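Local coordinates for protein adenylyltransferase VopS (Vibrio parahaemolyticus, PDB 3LET), which transfers AMP from ATP to a specific threonine of host Rho GTPases, blocking their binding to downstream effectors and so inhibiting actin assembly in infected cells, at residues I190-L204 / R283-R295. Numbering follows the deposited sequence.
Sequences ITSLLKEYATNGKDL and RMGRMLYAIAELR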
loop_
_atom_site.group_PDB
_atom_site.type_symbol
_atom_site.label_atom_id
_atom_site.label_comp_id
_atom_site.label_asym_id
_atom_site.label_seq_id
_atom_site.Cartn_x
_atom_site.Cartn_y
_atom_site.Cartn_z
ATOM N N ILE A 190 17.737 -15.278 -5.124
ATOM C CA ILE A 190 17.078 -15.437 -3.817
ATOM C C ILE A 190 18.121 -15.809 -2.751
ATOM O O ILE A 190 18.150 -15.231 -1.664
ATOM C CB ILE A 190 15.997 -16.520 -3.887
ATOM C CG1 ILE A 190 14.811 -16.005 -4.713
ATOM C CG2 ILE A 190 15.565 -16.935 -2.472
ATOM C CD1 ILE A 190 13.819 -17.099 -5.179
ATOM N N THR A 191 18.965 -16.791 -3.056
ATOM C CA THR A 191 20.014 -17.197 -2.118
ATOM C C THR A 191 21.011 -16.068 -1.801
ATOM O O THR A 191 21.333 -15.822 -0.633
ATOM C CB THR A 191 20.794 -18.380 -2.665
ATOM O OG1 THR A 191 19.885 -19.461 -2.890
ATOM C CG2 THR A 191 21.876 -18.807 -1.653
ATOM N N SER A 192 21.488 -15.361 -2.827
ATOM C CA SER A 192 22.427 -14.252 -2.589
ATOM C C SER A 192 21.802 -13.150 -1.740
ATOM O O SER A 192 22.458 -12.623 -0.838
ATOM C CB SER A 192 22.911 -13.613 -3.897
ATOM O OG SER A 192 23.383 -14.596 -4.802
ATOM N N LEU A 193 20.555 -12.791 -2.037
ATOM C CA LEU A 193 19.894 -11.708 -1.304
ATOM C C LEU A 193 19.681 -12.109 0.143
ATOM O O LEU A 193 19.803 -11.301 1.055
ATOM C CB LEU A 193 18.558 -11.299 -1.953
ATOM C CG LEU A 193 18.678 -10.460 -3.238
ATOM C CD1 LEU A 193 17.321 -10.312 -3.938
ATOM C CD2 LEU A 193 19.268 -9.080 -2.935
ATOM N N LEU A 194 19.377 -13.372 0.368
ATOM C CA LEU A 194 19.112 -13.810 1.723
ATOM C C LEU A 194 20.409 -13.715 2.552
ATOM O O LEU A 194 20.407 -13.235 3.701
ATOM C CB LEU A 194 18.604 -15.243 1.715
ATOM C CG LEU A 194 18.320 -15.833 3.092
ATOM C CD1 LEU A 194 17.296 -15.026 3.889
ATOM C CD2 LEU A 194 17.827 -17.272 2.886
ATOM N N LYS A 195 21.512 -14.175 1.984
ATOM C CA LYS A 195 22.790 -14.088 2.692
ATOM C C LYS A 195 23.151 -12.645 2.957
ATOM O O LYS A 195 23.644 -12.282 4.035
ATOM C CB LYS A 195 23.908 -14.735 1.863
ATOM C CG LYS A 195 23.749 -16.252 1.722
ATOM C CD LYS A 195 24.984 -16.828 1.019
ATOM C CE LYS A 195 24.695 -18.129 0.322
ATOM N NZ LYS A 195 24.483 -19.233 1.280
ATOM N N GLU A 196 22.944 -11.825 1.938
ATOM C CA GLU A 196 23.240 -10.398 2.046
ATOM C C GLU A 196 22.448 -9.705 3.176
ATOM O O GLU A 196 23.027 -9.010 4.010
ATOM C CB GLU A 196 22.972 -9.721 0.696
ATOM C CG GLU A 196 23.333 -8.236 0.690
ATOM C CD GLU A 196 23.127 -7.586 -0.674
ATOM O OE1 GLU A 196 23.065 -8.303 -1.694
ATOM O OE2 GLU A 196 23.040 -6.350 -0.731
ATOM N N TYR A 197 21.127 -9.879 3.209
ATOM C CA TYR A 197 20.335 -9.259 4.278
ATOM C C TYR A 197 20.478 -9.959 5.637
ATOM O O TYR A 197 20.188 -9.388 6.683
ATOM C CB TYR A 197 18.857 -9.154 3.874
ATOM C CG TYR A 197 18.654 -7.959 2.964
ATOM C CD1 TYR A 197 19.145 -7.968 1.661
ATOM C CD2 TYR A 197 18.031 -6.806 3.424
ATOM C CE1 TYR A 197 18.994 -6.864 0.827
ATOM C CE2 TYR A 197 17.861 -5.687 2.591
ATOM C CZ TYR A 197 18.340 -5.730 1.291
ATOM O OH TYR A 197 18.188 -4.636 0.453
ATOM N N ALA A 198 20.941 -11.192 5.642
ATOM C CA ALA A 198 21.177 -11.841 6.926
ATOM C C ALA A 198 22.316 -11.131 7.669
ATOM O O ALA A 198 22.353 -11.115 8.902
ATOM C CB ALA A 198 21.518 -13.305 6.719
ATOM N N THR A 199 23.223 -10.523 6.907
ATOM C CA THR A 199 24.454 -9.993 7.473
ATOM C C THR A 199 24.619 -8.478 7.324
ATOM O O THR A 199 25.579 -7.921 7.847
ATOM C CB THR A 199 25.691 -10.679 6.816
ATOM O OG1 THR A 199 25.750 -10.356 5.419
ATOM C CG2 THR A 199 25.585 -12.178 6.950
ATOM N N ASN A 200 23.712 -7.795 6.631
ATOM C CA ASN A 200 23.982 -6.390 6.314
ATOM C C ASN A 200 23.460 -5.405 7.338
ATOM O O ASN A 200 23.658 -4.206 7.185
ATOM C CB ASN A 200 23.498 -6.012 4.905
ATOM C CG ASN A 200 21.994 -6.002 4.779
ATOM O OD1 ASN A 200 21.268 -6.272 5.738
ATOM N ND2 ASN A 200 21.509 -5.695 3.576
ATOM N N GLY A 201 22.826 -5.900 8.395
ATOM C CA GLY A 201 22.227 -5.023 9.393
ATOM C C GLY A 201 21.140 -4.055 8.913
ATOM O O GLY A 201 20.810 -3.102 9.600
ATOM N N LYS A 202 20.543 -4.272 7.751
ATOM C CA LYS A 202 19.564 -3.290 7.287
ATOM C C LYS A 202 18.243 -3.414 8.048
ATOM O O LYS A 202 17.733 -4.506 8.258
ATOM C CB LYS A 202 19.340 -3.372 5.767
ATOM C CG LYS A 202 20.191 -2.333 5.042
ATOM C CD LYS A 202 19.991 -2.315 3.543
ATOM C CE LYS A 202 20.953 -1.326 2.892
ATOM N NZ LYS A 202 20.710 -1.157 1.429
ATOM N N ASP A 203 17.692 -2.272 8.442
ATOM C CA ASP A 203 16.439 -2.238 9.177
ATOM C C ASP A 203 15.277 -2.676 8.293
ATOM O O ASP A 203 15.034 -2.066 7.262
ATOM C CB ASP A 203 16.188 -0.815 9.672
ATOM C CG ASP A 203 15.012 -0.728 10.646
ATOM O OD1 ASP A 203 14.405 -1.777 10.975
ATOM O OD2 ASP A 203 14.699 0.395 11.099
ATOM N N LEU A 204 14.567 -3.731 8.699
ATOM C CA LEU A 204 13.421 -4.225 7.959
ATOM C C LEU A 204 12.168 -3.401 8.235
ATOM O O LEU A 204 11.214 -3.449 7.456
ATOM C CB LEU A 204 13.139 -5.685 8.349
ATOM C CG LEU A 204 14.344 -6.625 8.185
ATOM C CD1 LEU A 204 13.948 -8.036 8.543
ATOM C CD2 LEU A 204 14.872 -6.546 6.745
ATOM N N ARG A 283 6.817 -13.821 -2.244
ATOM C CA ARG A 283 8.282 -13.870 -2.212
ATOM C C ARG A 283 8.817 -12.931 -1.147
ATOM O O ARG A 283 9.732 -13.290 -0.419
ATOM C CB ARG A 283 8.871 -13.411 -3.556
ATOM C CG ARG A 283 8.851 -14.499 -4.593
ATOM C CD ARG A 283 9.304 -13.950 -5.931
ATOM N NE ARG A 283 9.336 -15.026 -6.905
ATOM C CZ ARG A 283 10.406 -15.377 -7.606
ATOM N NH1 ARG A 283 11.540 -14.707 -7.467
ATOM N NH2 ARG A 283 10.322 -16.384 -8.468
ATOM N N MET A 284 8.273 -11.720 -1.061
ATOM C CA MET A 284 8.758 -10.778 -0.052
ATOM C C MET A 284 8.465 -11.265 1.352
ATOM O O MET A 284 9.318 -11.148 2.248
ATOM C CB MET A 284 8.137 -9.388 -0.208
ATOM C CG MET A 284 8.900 -8.480 -1.175
ATOM S SD MET A 284 10.601 -8.153 -0.614
ATOM C CE MET A 284 10.401 -6.872 0.636
ATOM N N GLY A 285 7.237 -11.728 1.568
ATOM C CA GLY A 285 6.818 -12.164 2.902
ATOM C C GLY A 285 7.686 -13.302 3.417
ATOM O O GLY A 285 8.139 -13.308 4.578
ATOM N N ARG A 286 7.940 -14.271 2.554
ATOM C CA ARG A 286 8.845 -15.386 2.916
ATOM C C ARG A 286 10.282 -14.937 3.096
ATOM O O ARG A 286 10.967 -15.398 3.992
ATOM C CB ARG A 286 8.766 -16.484 1.854
ATOM C CG ARG A 286 7.376 -17.087 1.802
ATOM C CD ARG A 286 7.326 -18.466 1.133
ATOM N NE ARG A 286 5.932 -18.935 1.134
ATOM C CZ ARG A 286 5.054 -18.613 0.201
ATOM N NH1 ARG A 286 5.440 -17.876 -0.835
ATOM N NH2 ARG A 286 3.798 -19.029 0.288
ATOM N N MET A 287 10.752 -14.026 2.248
ATOM C CA MET A 287 12.112 -13.525 2.425
ATOM C C MET A 287 12.209 -12.775 3.761
ATOM O O MET A 287 13.181 -12.955 4.504
ATOM C CB MET A 287 12.510 -12.641 1.233
ATOM C CG MET A 287 13.820 -11.877 1.405
ATOM S SD MET A 287 15.249 -13.009 1.340
ATOM C CE MET A 287 15.343 -13.311 -0.442
ATOM N N LEU A 288 11.233 -11.919 4.103
ATOM C CA LEU A 288 11.342 -11.211 5.408
ATOM C C LEU A 288 11.235 -12.164 6.608
ATOM O O LEU A 288 11.892 -11.961 7.628
ATOM C CB LEU A 288 10.298 -10.085 5.573
ATOM C CG LEU A 288 10.468 -8.953 4.549
ATOM C CD1 LEU A 288 9.416 -7.880 4.826
ATOM C CD2 LEU A 288 11.838 -8.328 4.597
ATOM N N TYR A 289 10.407 -13.193 6.490
ATOM C CA TYR A 289 10.282 -14.184 7.560
ATOM C C TYR A 289 11.650 -14.832 7.774
ATOM O O TYR A 289 12.116 -14.934 8.920
ATOM C CB TYR A 289 9.264 -15.264 7.170
ATOM C CG TYR A 289 9.205 -16.416 8.174
ATOM C CD1 TYR A 289 8.507 -16.274 9.381
ATOM C CD2 TYR A 289 9.838 -17.633 7.902
ATOM C CE1 TYR A 289 8.428 -17.317 10.304
ATOM C CE2 TYR A 289 9.780 -18.706 8.843
ATOM C CZ TYR A 289 9.075 -18.534 10.022
ATOM O OH TYR A 289 9.037 -19.577 10.936
ATOM N N ALA A 290 12.269 -15.288 6.677
ATOM C CA ALA A 290 13.578 -15.956 6.749
ATOM C C ALA A 290 14.650 -15.035 7.304
ATOM O O ALA A 290 15.460 -15.452 8.114
ATOM C CB ALA A 290 14.015 -16.480 5.382
ATOM N N ILE A 291 14.698 -13.790 6.854
ATOM C CA ILE A 291 15.715 -12.887 7.372
ATOM C C ILE A 291 15.519 -12.695 8.869
ATOM O O ILE A 291 16.487 -12.733 9.632
ATOM C CB ILE A 291 15.659 -11.524 6.684
ATOM C CG1 ILE A 291 16.015 -11.670 5.195
ATOM C CG2 ILE A 291 16.597 -10.523 7.372
ATOM C CD1 ILE A 291 15.605 -10.401 4.379
ATOM N N ALA A 292 14.277 -12.473 9.293
ATOM C CA ALA A 292 14.004 -12.290 10.731
ATOM C C ALA A 292 14.452 -13.532 11.507
ATOM O O ALA A 292 15.072 -13.440 12.569
ATOM C CB ALA A 292 12.506 -12.005 10.991
ATOM N N GLU A 293 14.161 -14.699 10.958
ATOM C CA GLU A 293 14.525 -15.948 11.635
ATOM C C GLU A 293 16.035 -16.062 11.771
ATOM O O GLU A 293 16.555 -16.474 12.824
ATOM C CB GLU A 293 14.027 -17.151 10.847
ATOM C CG GLU A 293 12.536 -17.381 10.936
ATOM C CD GLU A 293 12.151 -17.943 12.293
ATOM O OE1 GLU A 293 12.366 -19.154 12.524
ATOM O OE2 GLU A 293 11.650 -17.170 13.124
ATOM N N LEU A 294 16.742 -15.735 10.693
ATOM C CA LEU A 294 18.192 -15.948 10.665
ATOM C C LEU A 294 18.846 -14.975 11.630
ATOM O O LEU A 294 19.780 -15.336 12.346
ATOM C CB LEU A 294 18.755 -15.794 9.250
ATOM C CG LEU A 294 18.318 -16.876 8.264
ATOM C CD1 LEU A 294 18.867 -16.588 6.889
ATOM C CD2 LEU A 294 18.756 -18.294 8.722
ATOM N N ARG A 295 18.322 -13.752 11.706
ATOM C CA ARG A 295 18.873 -12.775 12.634
ATOM C C ARG A 295 18.628 -13.198 14.072
ATOM O O ARG A 295 19.284 -12.688 14.995
ATOM C CB ARG A 295 18.278 -11.390 12.366
ATOM C CG ARG A 295 18.756 -10.822 11.035
ATOM C CD ARG A 295 18.181 -9.437 10.790
ATOM N NE ARG A 295 18.734 -8.819 9.586
ATOM C CZ ARG A 295 18.416 -7.589 9.203
ATOM N NH1 ARG A 295 17.538 -6.891 9.928
ATOM N NH2 ARG A 295 18.952 -7.074 8.102
#
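Leu-194 enters as a knob into the hole formed by Met-287, Ala-290, Ile-291 and Leu-294, where two helices of the Fic (Fido) fold pack with axes 9.2 Å apart and crossing at -44°. The longer chain of Arg-295 closes the far end of this interface and can be followed outward. Its CB leads to CG, which lies near the carbonyl of Ala-198; from there the chain runs fully extended to NE (chi2 -179°, chi3 174°), delivering the guanidinium into the turn that follows helix 184-199. NE and NH2 together take Tyr-197 O side-on, with NH2 the nearer at 3.0 Å. NH1 and NH2 converge end-on upon Lys-202 O, which lies practically in the guanidinium plane. Leu-204 CG sits 3.6 Å from NH1. Two carbonyls, each gripped twice, thus fix the rotation of the guanidinium and tie the turn to helix 281-295. The turn is itself shaped by an Asx turn, Lys-202 N donating to Asn-200 OD1, and by the positive phi of Gly-201. Between knob and arginine, Ile-291 CD1 presses on Tyr-197 CB at 3.5 Å, while its CG2 meets Leu-204 CD1. At the other end, Met-287, bent at chi2 and chi3, places CE against Ile-190 O and CG2 and against Leu-193 CB. Arg-283 lays NH1 near Ile-190 CD1 while NH2 forms a salt bridge with Asp-186; one turn on, Arg-286, probably an ATP ligand, pairs with Glu-307. Inside the hole, Leu-194 CD1 reaches Leu-294 CD1 at 3.7 Å, the two side chains crossing nearly at right angles.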